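Local coordinates for protein NAD-dependent epimerase/dehydratase (Methylobacillus flagellatus KT, PDB 3GPI) that is of unknown function but may be an NAD-dependent epimerase, dehydratase or dehydrogenase with a Rossmann-type fold, at residues R187-A192 against Q260-D265; L152-I157 against Y210-N215; G156-G161 against S268-L273; D214-P219 against P264-G269. All blocks are in the same frame, centred on the assembly; numbering follows the deposited sequence.

Interaction 1: R187-A192 against Q260-D265; sequences RDDGAA and QLIYPD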
loop_
_atom_site.group_PDB
_atom_site.type_symbol
_atom_site.label_atom_id
_atom_site.label_comp_id
_atom_site.label_asym_id
_atom_site.label_seq_id
_atom_site.Cartn_x
_atom_site.Cartn_y
_atom_site.Cartn_z
ATOM N N ARG A 187 2.661 -6.635 2.698
ATOM C CA ARG A 187 2.559 -5.578 3.713
ATOM C C ARG A 187 3.920 -5.146 4.252
ATOM O O ARG A 187 4.185 -3.949 4.411
ATOM C CB ARG A 187 1.689 -6.054 4.873
ATOM C CG ARG A 187 1.524 -5.049 6.023
ATOM C CD ARG A 187 1.167 -5.808 7.324
ATOM N NE ARG A 187 2.293 -6.561 7.865
ATOM C CZ ARG A 187 2.244 -7.324 8.945
ATOM N NH1 ARG A 187 1.106 -7.464 9.608
ATOM N NH2 ARG A 187 3.322 -7.989 9.324
ATOM N N ASP A 188 4.800 -6.094 4.559
ATOM C CA ASP A 188 6.060 -5.718 5.185
ATOM C C ASP A 188 7.000 -5.030 4.210
ATOM O O ASP A 188 7.800 -4.191 4.611
ATOM C CB ASP A 188 6.774 -6.924 5.749
ATOM C CG ASP A 188 6.063 -7.549 6.940
ATOM O OD1 ASP A 188 5.055 -7.038 7.447
ATOM O OD2 ASP A 188 6.599 -8.574 7.426
ATOM N N ASP A 189 6.950 -5.389 2.925
ATOM C CA ASP A 189 7.712 -4.618 1.947
ATOM C C ASP A 189 7.150 -3.231 1.719
ATOM O O ASP A 189 7.901 -2.277 1.512
ATOM C CB ASP A 189 7.780 -5.372 0.599
ATOM C CG ASP A 189 8.903 -6.379 0.567
ATOM O OD1 ASP A 189 10.030 -5.979 0.942
ATOM O OD2 ASP A 189 8.687 -7.532 0.119
ATOM N N GLY A 190 5.823 -3.079 1.692
ATOM C CA GLY A 190 5.253 -1.744 1.547
ATOM C C GLY A 190 5.716 -0.860 2.711
ATOM O O GLY A 190 6.126 0.282 2.501
ATOM N N ALA A 191 5.651 -1.391 3.946
ATOM C CA ALA A 191 6.060 -0.612 5.089
ATOM C C ALA A 191 7.555 -0.338 5.067
ATOM O O ALA A 191 7.965 0.799 5.344
ATOM C CB ALA A 191 5.702 -1.376 6.373
ATOM N N ALA A 192 8.342 -1.369 4.792
ATOM C CA ALA A 192 9.798 -1.205 4.817
ATOM C C ALA A 192 10.260 -0.292 3.693
ATOM O O ALA A 192 11.232 0.436 3.849
ATOM C CB ALA A 192 10.499 -2.546 4.730
ATOM N N GLN A 260 15.709 -3.221 -1.174
ATOM C CA GLN A 260 15.764 -4.685 -1.379
ATOM C C GLN A 260 14.503 -5.350 -0.854
ATOM O O GLN A 260 14.182 -5.295 0.324
ATOM C CB GLN A 260 16.986 -5.303 -0.718
ATOM C CG GLN A 260 18.263 -4.877 -1.433
ATOM C CD GLN A 260 19.503 -5.428 -0.782
ATOM O OE1 GLN A 260 19.762 -5.179 0.395
ATOM N NE2 GLN A 260 20.299 -6.156 -1.556
ATOM N N LEU A 261 13.742 -5.948 -1.768
ATOM C CA LEU A 261 12.535 -6.627 -1.335
ATOM C C LEU A 261 12.789 -7.779 -0.370
ATOM O O LEU A 261 13.664 -8.635 -0.602
ATOM C CB LEU A 261 11.779 -7.144 -2.557
ATOM C CG LEU A 261 11.123 -6.080 -3.440
ATOM C CD1 LEU A 261 10.935 -6.580 -4.875
ATOM C CD2 LEU A 261 9.796 -5.530 -2.864
ATOM N N ILE A 262 12.009 -7.799 0.695
ATOM C CA ILE A 262 12.014 -8.926 1.638
ATOM C C ILE A 262 11.405 -10.151 0.949
ATOM O O ILE A 262 11.900 -11.265 1.100
ATOM C CB ILE A 262 11.188 -8.599 2.889
ATOM C CG1 ILE A 262 11.763 -7.366 3.607
ATOM C CG2 ILE A 262 11.131 -9.795 3.874
ATOM C CD1 ILE A 262 10.803 -6.794 4.628
ATOM N N TYR A 263 10.315 -9.935 0.205
ATOM C CA TYR A 263 9.586 -10.990 -0.481
ATOM C C TYR A 263 9.528 -10.613 -1.930
ATOM O O TYR A 263 8.559 -9.985 -2.377
ATOM C CB TYR A 263 8.172 -11.127 0.090
ATOM C CG TYR A 263 8.160 -11.382 1.557
ATOM C CD1 TYR A 263 8.472 -12.656 2.055
ATOM C CD2 TYR A 263 7.843 -10.376 2.450
ATOM C CE1 TYR A 263 8.450 -12.909 3.422
ATOM C CE2 TYR A 263 7.845 -10.612 3.826
ATOM C CZ TYR A 263 8.135 -11.880 4.294
ATOM O OH TYR A 263 8.109 -12.069 5.664
ATOM N N PRO A 264 10.565 -10.972 -2.696
ATOM C CA PRO A 264 10.678 -10.494 -4.089
ATOM C C PRO A 264 9.510 -10.945 -4.963
ATOM O O PRO A 264 9.224 -10.302 -5.952
ATOM C CB PRO A 264 12.032 -11.045 -4.560
ATOM C CG PRO A 264 12.773 -11.435 -3.333
ATOM C CD PRO A 264 11.770 -11.709 -2.251
ATOM N N ASP A 265 8.859 -12.054 -4.613
ATOM C CA ASP A 265 7.789 -12.590 -5.447
ATOM C C ASP A 265 6.862 -13.423 -4.566
ATOM O O ASP A 265 7.138 -13.650 -3.372
ATOM C CB ASP A 265 8.384 -13.410 -6.591
ATOM C CG ASP A 265 9.358 -14.430 -6.086
ATOM O OD1 ASP A 265 8.942 -15.265 -5.284
ATOM O OD2 ASP A 265 10.561 -14.325 -6.409
HETATM O O HOH W 1 8.893 -9.715 6.844
#
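The carboxylate of Asp189 receives two consecutive backbone N-H groups of the loop 260-265, and this fork is the polar core of the contact. Ile262 N gives its hydrogen to Asp189 OD1 at 2.7 Å, with an N-H...O angle of 164°, and Tyr263 N gives its own to Asp189 OD2 at 2.9 Å. Asp189 CG stands anti to its carbonyl carbon (chi1 -85°), which aims the carboxylate at the loop. Each oxygen uses its syn lone pair, so the carboxylate is held at both corners and cannot easily turn about its CB-CG bond. Outside the two segments, Tyr259 OH also bonds to Asp189 OD1, which gives that buried oxygen a second partner.

A water donates to Asp188 OD2 at 2.6 Å and lies 2.7 Å from Tyr263 OH, bridging two groups that do not meet directly. The other oxygen, Asp188 OD1, is taken side-on by Arg187, whose NE and NH2 both converge on it in the guanidinium plane; the NH2 to OD1 distance of 2.7 Å marks a salt bridge.

Van der Waals packing surrounds these bonds. Leu261 CD2 packs against Asp189 CG at 3.6 Å, the two side chains crossing at about a right angle. Ile262 lays CG1 alongside Asp189 OD1 and extends CD1 to an apolar partner, Ala192 CB, 4.3 Å away, while Tyr263 presents its ring edge to Asp189 OD2 and stacks on His186.

The contact joins the first turn of helix 187-201, in the Rossmann-type fold, to the loop before helix 266-277, one carboxylate accepting two successive main-chain N-H groups.

Interaction 2: L152-I157 against Y210-N215; sequences LRFSGI and YIVTDN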
loop_
_atom_site.group_PDB
_atom_site.type_symbol
_atom_site.label_atom_id
_atom_site.label_comp_id
_atom_site.label_asym_id
_atom_site.label_seq_id
_atom_site.Cartn_x
_atom_site.Cartn_y
_atom_site.Cartn_z
ATOM N N LEU A 152 2.844 6.867 -3.585
ATOM C CA LEU A 152 3.204 5.449 -3.630
ATOM C C LEU A 152 1.976 4.679 -4.108
ATOM O O LEU A 152 1.031 4.467 -3.320
ATOM C CB LEU A 152 3.592 4.994 -2.219
ATOM C CG LEU A 152 4.785 5.789 -1.673
ATOM C CD1 LEU A 152 4.925 5.509 -0.185
ATOM C CD2 LEU A 152 6.060 5.496 -2.425
ATOM N N ARG A 153 1.970 4.273 -5.388
ATOM C CA ARG A 153 0.811 3.502 -5.879
ATOM C C ARG A 153 1.040 2.026 -5.582
ATOM O O ARG A 153 1.863 1.386 -6.236
ATOM C CB ARG A 153 0.657 3.715 -7.385
ATOM C CG ARG A 153 0.120 5.107 -7.694
ATOM C CD ARG A 153 -0.014 5.350 -9.199
ATOM N NE ARG A 153 -0.428 6.730 -9.446
ATOM C CZ ARG A 153 -0.210 7.377 -10.599
ATOM N NH1 ARG A 153 0.400 6.784 -11.605
ATOM N NH2 ARG A 153 -0.593 8.636 -10.690
ATOM N N PHE A 154 0.399 1.552 -4.501
ATOM C CA PHE A 154 0.578 0.166 -4.070
ATOM C C PHE A 154 -0.291 -0.754 -4.936
ATOM O O PHE A 154 -1.449 -0.409 -5.239
ATOM C CB PHE A 154 0.083 0.013 -2.631
ATOM C CG PHE A 154 1.102 0.308 -1.559
ATOM C CD1 PHE A 154 1.251 -0.587 -0.510
ATOM C CD2 PHE A 154 1.872 1.449 -1.579
ATOM C CE1 PHE A 154 2.186 -0.336 0.515
ATOM C CE2 PHE A 154 2.835 1.682 -0.584
ATOM C CZ PHE A 154 2.985 0.817 0.473
ATOM N N SER A 155 0.265 -1.899 -5.343
ATOM C CA SER A 155 -0.576 -2.963 -5.896
ATOM C C SER A 155 -1.330 -3.651 -4.761
ATOM O O SER A 155 -1.458 -3.094 -3.674
ATOM C CB SER A 155 0.279 -3.887 -6.735
ATOM O OG SER A 155 1.330 -4.475 -6.009
ATOM N N GLY A 156 -1.841 -4.856 -5.005
ATOM C CA GLY A 156 -2.619 -5.531 -3.962
ATOM C C GLY A 156 -1.784 -5.970 -2.780
ATOM O O GLY A 156 -0.859 -6.769 -2.943
ATOM N N ILE A 157 -2.132 -5.474 -1.601
ATOM C CA ILE A 157 -1.370 -5.854 -0.404
ATOM C C ILE A 157 -1.759 -7.255 0.049
ATOM O O ILE A 157 -2.957 -7.597 0.085
ATOM C CB ILE A 157 -1.631 -4.855 0.754
ATOM C CG1 ILE A 157 -1.228 -3.450 0.312
ATOM C CG2 ILE A 157 -0.849 -5.256 1.965
ATOM C CD1 ILE A 157 -1.610 -2.337 1.298
ATOM N N TYR A 210 6.175 6.428 -7.180
ATOM C CA TYR A 210 6.630 5.038 -7.386
ATOM C C TYR A 210 5.438 4.146 -7.438
ATOM O O TYR A 210 4.473 4.330 -6.677
ATOM C CB TYR A 210 7.436 4.500 -6.192
ATOM C CG TYR A 210 8.755 5.190 -5.893
ATOM C CD1 TYR A 210 9.947 4.746 -6.465
ATOM C CD2 TYR A 210 8.793 6.288 -5.051
ATOM C CE1 TYR A 210 11.161 5.390 -6.172
ATOM C CE2 TYR A 210 10.008 6.938 -4.750
ATOM C CZ TYR A 210 11.165 6.474 -5.318
ATOM O OH TYR A 210 12.313 7.180 -4.991
ATOM N N ILE A 211 5.542 3.144 -8.292
ATOM C CA ILE A 211 4.685 1.969 -8.211
ATOM C C ILE A 211 5.344 1.032 -7.184
ATOM O O ILE A 211 6.539 0.714 -7.270
ATOM C CB ILE A 211 4.577 1.274 -9.575
ATOM C CG1 ILE A 211 3.779 2.184 -10.514
ATOM C CG2 ILE A 211 3.782 -0.068 -9.414
ATOM C CD1 ILE A 211 3.647 1.670 -11.960
ATOM N N VAL A 212 4.576 0.613 -6.181
ATOM C CA VAL A 212 5.083 -0.273 -5.128
ATOM C C VAL A 212 4.472 -1.634 -5.366
ATOM O O VAL A 212 3.295 -1.859 -5.057
ATOM C CB VAL A 212 4.727 0.301 -3.741
ATOM C CG1 VAL A 212 5.407 -0.524 -2.657
ATOM C CG2 VAL A 212 5.271 1.713 -3.601
ATOM N N THR A 213 5.282 -2.512 -5.939
ATOM C CA THR A 213 4.830 -3.851 -6.361
ATOM C C THR A 213 6.041 -4.770 -6.413
ATOM O O THR A 213 7.175 -4.287 -6.459
ATOM C CB THR A 213 4.047 -3.767 -7.696
ATOM O OG1 THR A 213 3.296 -4.965 -7.912
ATOM C CG2 THR A 213 4.981 -3.506 -8.879
ATOM N N ASP A 214 5.811 -6.078 -6.361
ATOM C CA ASP A 214 6.947 -6.997 -6.362
ATOM C C ASP A 214 7.404 -7.338 -7.776
ATOM O O ASP A 214 6.937 -6.722 -8.719
ATOM C CB ASP A 214 6.689 -8.240 -5.503
ATOM C CG ASP A 214 5.792 -9.287 -6.185
ATOM O OD1 ASP A 214 5.538 -9.229 -7.406
ATOM O OD2 ASP A 214 5.422 -10.230 -5.472
ATOM N N ASN A 215 8.324 -8.277 -7.902
ATOM C CA ASN A 215 8.964 -8.565 -9.189
ATOM C C ASN A 215 8.152 -9.411 -10.156
ATOM O O ASN A 215 8.544 -9.504 -11.346
ATOM C CB ASN A 215 10.271 -9.335 -8.949
ATOM C CG ASN A 215 11.330 -8.528 -8.247
ATOM O OD1 ASN A 215 11.379 -7.317 -8.271
ATOM N ND2 ASN A 215 12.243 -9.262 -7.655
#
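Leu152, Arg153 and Phe154 pair in parallel with Tyr210, Ile211 and Val212, joining two neighbouring strands of the central sheet in this Rossmann-type fold. The backbone bonds are Arg153 N to Tyr210 O, Val212 N to Arg153 O and Ser155 N to Val212 O. Leu152, Phe154, Tyr210 and Val212 share one face, where Leu152 meets helix 187-201, and Tyr210 and Val212 meet helix 252-256. There Val212 CG1 lies over the Phe154 ring, 4.1 Å from its centroid and 15° off the normal, a CH-pi contact. With CG1 opposite the backbone N (chi1 -173°), Val212 turns CG2 toward Leu152, reaching its CB at 3.9 Å. Leu152 CD2 meets Tyr210 CD2 at 3.9 Å, the two side chains running side by side. Replacing Phe154 with an alanine would probably leave a gap beside Val212, whose CG1 would lose the ring face it rests on. On the other face Arg153 stretches away, its guanidinium bound to Glu141 and Tyr113. The Ser155 hydroxyl is set between its backbone N and carbonyl carbon (chi1 59°), and this brings it toward Thr213. Ser155 OG and Thr213 OG1 stand 2.8 Å apart, and Thr213 OG1 also bonds to Arg184 O.

Interaction 3: G156-G161 against S268-L273; sequences GIYGPG and SGYGAL. With EDO (1,2-ethanediol), chain B.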
loop_
_atom_site.group_PDB
_atom_site.type_symbol
_atom_site.label_atom_id
_atom_site.label_comp_id
_atom_site.label_asym_id
_atom_site.label_seq_id
_atom_site.Cartn_x
_atom_site.Cartn_y
_atom_site.Cartn_z
ATOM N N GLY A 156 -1.841 -4.856 -5.005
ATOM C CA GLY A 156 -2.619 -5.531 -3.962
ATOM C C GLY A 156 -1.784 -5.970 -2.780
ATOM O O GLY A 156 -0.859 -6.769 -2.943
ATOM N N ILE A 157 -2.132 -5.474 -1.601
ATOM C CA ILE A 157 -1.370 -5.854 -0.404
ATOM C C ILE A 157 -1.759 -7.255 0.049
ATOM O O ILE A 157 -2.957 -7.597 0.085
ATOM C CB ILE A 157 -1.631 -4.855 0.754
ATOM C CG1 ILE A 157 -1.228 -3.450 0.312
ATOM C CG2 ILE A 157 -0.849 -5.256 1.965
ATOM C CD1 ILE A 157 -1.610 -2.337 1.298
ATOM N N TYR A 158 -0.777 -8.053 0.404
ATOM C CA TYR A 158 -1.044 -9.380 1.031
ATOM C C TYR A 158 -0.112 -9.520 2.199
ATOM O O TYR A 158 0.859 -8.766 2.336
ATOM C CB TYR A 158 -0.864 -10.533 0.045
ATOM C CG TYR A 158 0.550 -10.882 -0.363
ATOM C CD1 TYR A 158 1.085 -12.115 -0.013
ATOM C CD2 TYR A 158 1.376 -10.019 -1.099
ATOM C CE1 TYR A 158 2.344 -12.509 -0.373
ATOM C CE2 TYR A 158 2.646 -10.411 -1.468
ATOM C CZ TYR A 158 3.140 -11.656 -1.119
ATOM O OH TYR A 158 4.387 -12.045 -1.506
ATOM N N GLY A 159 -0.413 -10.454 3.078
ATOM C CA GLY A 159 0.436 -10.608 4.270
ATOM C C GLY A 159 -0.460 -11.153 5.362
ATOM O O GLY A 159 -1.577 -11.580 5.075
ATOM N N PRO A 160 -0.010 -11.093 6.632
ATOM C CA PRO A 160 -0.862 -11.539 7.744
ATOM C C PRO A 160 -2.189 -10.781 7.760
ATOM O O PRO A 160 -2.229 -9.580 7.495
ATOM C CB PRO A 160 0.010 -11.222 8.978
ATOM C CG PRO A 160 1.415 -11.249 8.438
ATOM C CD PRO A 160 1.264 -10.541 7.101
ATOM N N GLY A 161 -3.302 -11.469 7.981
ATOM C CA GLY A 161 -4.603 -10.802 7.911
ATOM C C GLY A 161 -5.114 -10.367 6.540
ATOM O O GLY A 161 -6.198 -9.768 6.433
ATOM N N SER A 268 8.129 -16.482 -2.312
ATOM C CA SER A 268 8.683 -16.097 -1.015
ATOM C C SER A 268 7.607 -15.675 -0.014
ATOM O O SER A 268 7.553 -16.132 1.140
ATOM C CB SER A 268 9.673 -14.945 -1.228
ATOM O OG SER A 268 10.736 -15.412 -2.029
ATOM N N GLY A 269 6.742 -14.750 -0.436
ATOM C CA GLY A 269 5.746 -14.208 0.439
ATOM C C GLY A 269 4.702 -15.225 0.862
ATOM O O GLY A 269 4.414 -15.367 2.062
ATOM N N TYR A 270 4.099 -15.902 -0.107
ATOM C CA TYR A 270 3.123 -16.909 0.267
ATOM C C TYR A 270 3.776 -18.119 0.915
ATOM O O TYR A 270 3.175 -18.706 1.805
ATOM C CB TYR A 270 2.224 -17.283 -0.906
ATOM C CG TYR A 270 1.151 -16.265 -1.162
ATOM C CD1 TYR A 270 0.100 -16.101 -0.273
ATOM C CD2 TYR A 270 1.190 -15.443 -2.281
ATOM C CE1 TYR A 270 -0.904 -15.158 -0.467
ATOM C CE2 TYR A 270 0.174 -14.488 -2.511
ATOM C CZ TYR A 270 -0.859 -14.352 -1.606
ATOM O OH TYR A 270 -1.824 -13.417 -1.807
ATOM N N GLY A 271 4.995 -18.452 0.505
ATOM C CA GLY A 271 5.767 -19.475 1.280
ATOM C C GLY A 271 5.808 -19.133 2.785
ATOM O O GLY A 271 5.494 -19.983 3.654
ATOM N N ALA A 272 6.136 -17.884 3.123
ATOM C CA ALA A 272 6.225 -17.479 4.534
ATOM C C ALA A 272 4.859 -17.516 5.237
ATOM O O ALA A 272 4.752 -17.825 6.424
ATOM C CB ALA A 272 6.842 -16.090 4.635
ATOM N N LEU A 273 3.787 -17.253 4.505
ATOM C CA LEU A 273 2.517 -17.073 5.168
ATOM C C LEU A 273 1.912 -18.412 5.433
ATOM O O LEU A 273 1.289 -18.622 6.490
ATOM C CB LEU A 273 1.581 -16.236 4.311
ATOM C CG LEU A 273 1.924 -14.765 4.216
ATOM C CD1 LEU A 273 1.078 -14.135 3.122
ATOM C CD2 LEU A 273 1.664 -14.087 5.560
HETATM C C1 EDO B . -2.696 -11.104 -4.232
HETATM O O1 EDO B . -1.565 -11.853 -3.943
HETATM C C2 EDO B . -2.560 -10.943 -5.708
HETATM O O2 EDO B . -3.639 -11.657 -6.246
#
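The rings of Tyr158 and Tyr270 form an offset stack, their centroids 4.4 Å apart and their planes 28° from parallel. Tyr158 CD1 sits 3.4 Å above one face of the Tyr270 ring, displaced toward the rim, with Tyr270 CZ as its nearest atom. At the edge of the Tyr270 ring, in its plane, lies the oxygen O1 of a bound ethanediol, hydrogen-bonded to Tyr270 OH at 2.7 Å. This diol probably came from the crystallisation liquor; it also bonds to Arg184 NE. The edge of the Tyr158 ring faces the start of the helix: Tyr270 N lies in the ring plane, and Tyr158 OH comes within 3.2 Å of Gly269 CA. A CB on Gly269 would clash with that hydroxyl, so the helix can come this close because the residue is glycine. Tyr158 reaches the helix with CG lodged between its backbone N and carbonyl carbon (chi1 72°).

The contact thus packs the end of strand 149-158, in the sheet of the Rossmann-type fold, against helix 266-277 near the C-terminus of the chain. Shortening Tyr270 to an alanine would probably strip the Tyr158 ring of its stacking partner and leave the diol oxygen without one of its hydrogen bonds.

Leu273 continues the apolar surface one turn further on. Its CD1 touches Tyr158 CD1 at 3.7 Å, and its CD2 rests on the Gly159-Pro160 peptide, 3.6 Å from Pro160 N. Gly159 adopts backbone angles that call for glycine (phi 151°), and Pro160 crosses Leu273 at about a right angle, CD to CD2 3.9 Å.

Interaction 4: D214-P219 against P264-G269; sequences DNQPLP and PDYVSG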
loop_
_atom_site.group_PDB
_atom_site.type_symbol
_atom_site.label_atom_id
_atom_site.label_comp_id
_atom_site.label_asym_id
_atom_site.label_seq_id
_atom_site.Cartn_x
_atom_site.Cartn_y
_atom_site.Cartn_z
ATOM N N ASP A 214 5.811 -6.078 -6.361
ATOM C CA ASP A 214 6.947 -6.997 -6.362
ATOM C C ASP A 214 7.404 -7.338 -7.776
ATOM O O ASP A 214 6.937 -6.722 -8.719
ATOM C CB ASP A 214 6.689 -8.240 -5.503
ATOM C CG ASP A 214 5.792 -9.287 -6.185
ATOM O OD1 ASP A 214 5.538 -9.229 -7.406
ATOM O OD2 ASP A 214 5.422 -10.230 -5.472
ATOM N N ASN A 215 8.324 -8.277 -7.902
ATOM C CA ASN A 215 8.964 -8.565 -9.189
ATOM C C ASN A 215 8.152 -9.411 -10.156
ATOM O O ASN A 215 8.544 -9.504 -11.346
ATOM C CB ASN A 215 10.271 -9.335 -8.949
ATOM C CG ASN A 215 11.330 -8.528 -8.247
ATOM O OD1 ASN A 215 11.379 -7.317 -8.271
ATOM N ND2 ASN A 215 12.243 -9.262 -7.655
ATOM N N GLN A 216 7.061 -10.053 -9.707
ATOM C CA GLN A 216 6.441 -11.081 -10.566
ATOM C C GLN A 216 4.932 -11.014 -10.597
ATOM O O GLN A 216 4.279 -11.726 -9.853
ATOM C CB GLN A 216 6.876 -12.491 -10.139
ATOM C CG GLN A 216 8.382 -12.787 -10.390
ATOM C CD GLN A 216 8.724 -14.259 -10.269
ATOM O OE1 GLN A 216 8.042 -15.113 -10.805
ATOM N NE2 GLN A 216 9.812 -14.574 -9.546
ATOM N N PRO A 217 4.370 -10.209 -11.489
ATOM C CA PRO A 217 2.937 -10.334 -11.744
ATOM C C PRO A 217 2.675 -11.728 -12.323
ATOM O O PRO A 217 3.509 -12.309 -13.003
ATOM C CB PRO A 217 2.657 -9.255 -12.799
ATOM C CG PRO A 217 3.954 -8.623 -13.154
ATOM C CD PRO A 217 5.053 -9.279 -12.406
ATOM N N LEU A 218 1.485 -12.249 -12.080
ATOM C CA LEU A 218 1.137 -13.521 -12.717
ATOM C C LEU A 218 -0.355 -13.602 -12.902
ATOM O O LEU A 218 -1.123 -12.924 -12.217
ATOM C CB LEU A 218 1.682 -14.782 -11.977
ATOM C CG LEU A 218 0.989 -15.182 -10.666
ATOM C CD1 LEU A 218 1.649 -16.492 -10.099
ATOM C CD2 LEU A 218 1.116 -14.090 -9.621
ATOM N N PRO A 219 -0.779 -14.444 -13.842
ATOM C CA PRO A 219 -2.206 -14.636 -14.021
ATOM C C PRO A 219 -2.805 -15.276 -12.769
ATOM O O PRO A 219 -2.157 -16.137 -12.144
ATOM C CB PRO A 219 -2.271 -15.636 -15.193
ATOM C CG PRO A 219 -0.996 -15.438 -15.945
ATOM C CD PRO A 219 0.009 -15.203 -14.817
ATOM N N PRO A 264 10.565 -10.972 -2.696
ATOM C CA PRO A 264 10.678 -10.494 -4.089
ATOM C C PRO A 264 9.510 -10.945 -4.963
ATOM O O PRO A 264 9.224 -10.302 -5.952
ATOM C CB PRO A 264 12.032 -11.045 -4.560
ATOM C CG PRO A 264 12.773 -11.435 -3.333
ATOM C CD PRO A 264 11.770 -11.709 -2.251
ATOM N N ASP A 265 8.859 -12.054 -4.613
ATOM C CA ASP A 265 7.789 -12.590 -5.447
ATOM C C ASP A 265 6.862 -13.423 -4.566
ATOM O O ASP A 265 7.138 -13.650 -3.372
ATOM C CB ASP A 265 8.384 -13.410 -6.591
ATOM C CG ASP A 265 9.358 -14.430 -6.086
ATOM O OD1 ASP A 265 8.942 -15.265 -5.284
ATOM O OD2 ASP A 265 10.561 -14.325 -6.409
ATOM N N TYR A 266 5.767 -13.903 -5.155
ATOM C CA TYR A 266 4.727 -14.620 -4.435
ATOM C C TYR A 266 5.238 -15.930 -3.809
ATOM O O TYR A 266 4.699 -16.375 -2.802
ATOM C CB TYR A 266 3.551 -14.896 -5.403
ATOM C CG TYR A 266 3.900 -15.954 -6.445
ATOM C CD1 TYR A 266 3.490 -17.270 -6.262
ATOM C CD2 TYR A 266 4.608 -15.622 -7.610
ATOM C CE1 TYR A 266 3.779 -18.256 -7.196
ATOM C CE2 TYR A 266 4.929 -16.610 -8.560
ATOM C CZ TYR A 266 4.477 -17.910 -8.349
ATOM O OH TYR A 266 4.763 -18.881 -9.289
ATOM N N VAL A 267 6.246 -16.526 -4.423
ATOM C CA VAL A 267 6.820 -17.793 -3.893
ATOM C C VAL A 267 7.378 -17.573 -2.484
ATOM O O VAL A 267 7.074 -18.342 -1.556
ATOM C CB VAL A 267 7.897 -18.346 -4.823
ATOM C CG1 VAL A 267 8.627 -19.553 -4.225
ATOM C CG2 VAL A 267 7.257 -18.772 -6.168
ATOM N N SER A 268 8.129 -16.482 -2.312
ATOM C CA SER A 268 8.683 -16.097 -1.015
ATOM C C SER A 268 7.607 -15.675 -0.014
ATOM O O SER A 268 7.553 -16.132 1.140
ATOM C CB SER A 268 9.673 -14.945 -1.228
ATOM O OG SER A 268 10.736 -15.412 -2.029
ATOM N N GLY A 269 6.742 -14.750 -0.436
ATOM C CA GLY A 269 5.746 -14.208 0.439
ATOM C C GLY A 269 4.702 -15.225 0.862
ATOM O O GLY A 269 4.414 -15.367 2.062
HETATM O O HOH W 2 4.510 -12.187 -7.158
HETATM O O HOH W 3 11.701 -12.341 -8.024
#
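A single water between Asp214 and Tyr266 is gripped from three sides: it donates to Asp214 OD2 at 2.7 Å and to Gln216 O at 2.7 Å, and weakly accepts from Tyr266 N. It thus links the first N-H of the helix to the loop 214-217. The direct backbone link is Asn215 N to Pro264 O, 3.0 Å, met nearly end-on by the donor. A second water accepts from Asn215 ND2 and donates to Asp265 OD2 at 2.8 Å, while Asn215 OD1 bonds to Asn251. Gln216 runs alongside Asp265, its amide turned 61° from the carboxylate, with NE2 3.2 Å from OD2.

Apolar packing centres on Tyr266. Leu218 CD1 sits over one ring face, 3.7 Å from the centroid and 18° off the normal, a CH-pi contact, and Val267 CG2 covers the opposite face. Leu218 gets there by placing CG between its backbone N and carbonyl carbon (chi1 74°).

The contact joins an Asx turn, in which Asp214 OD1 accepts from Gln216 N at 2.9 Å, to the N-cap of helix 266-277, where Asp265 OD1 accepts weakly from Val267 N and Ser268 N.

The four contacts form a continuous patch, with centres 10 to 14 Å apart, which ties the C-terminal part of the chain to the Rossmann-type sheet. Interaction 2 lies within the sheet: its strand 149-158 runs on into interaction 3, and its chain after strand 209-212 becomes the loop of interaction 4. Interactions 1 and 4 share Pro264 and Asp265, so the loop held by helix 187-201 leads straight into helix 266-277, whose next turns serve interaction 3. Arg187 N lies 2.8 Å from Tyr158 O, joining interactions 1 and 3. An ethanediol lies about 5 Å from the Ser155 side chain and another is bonded to Tyr270; such molecules often mark pockets, but no active site is established here.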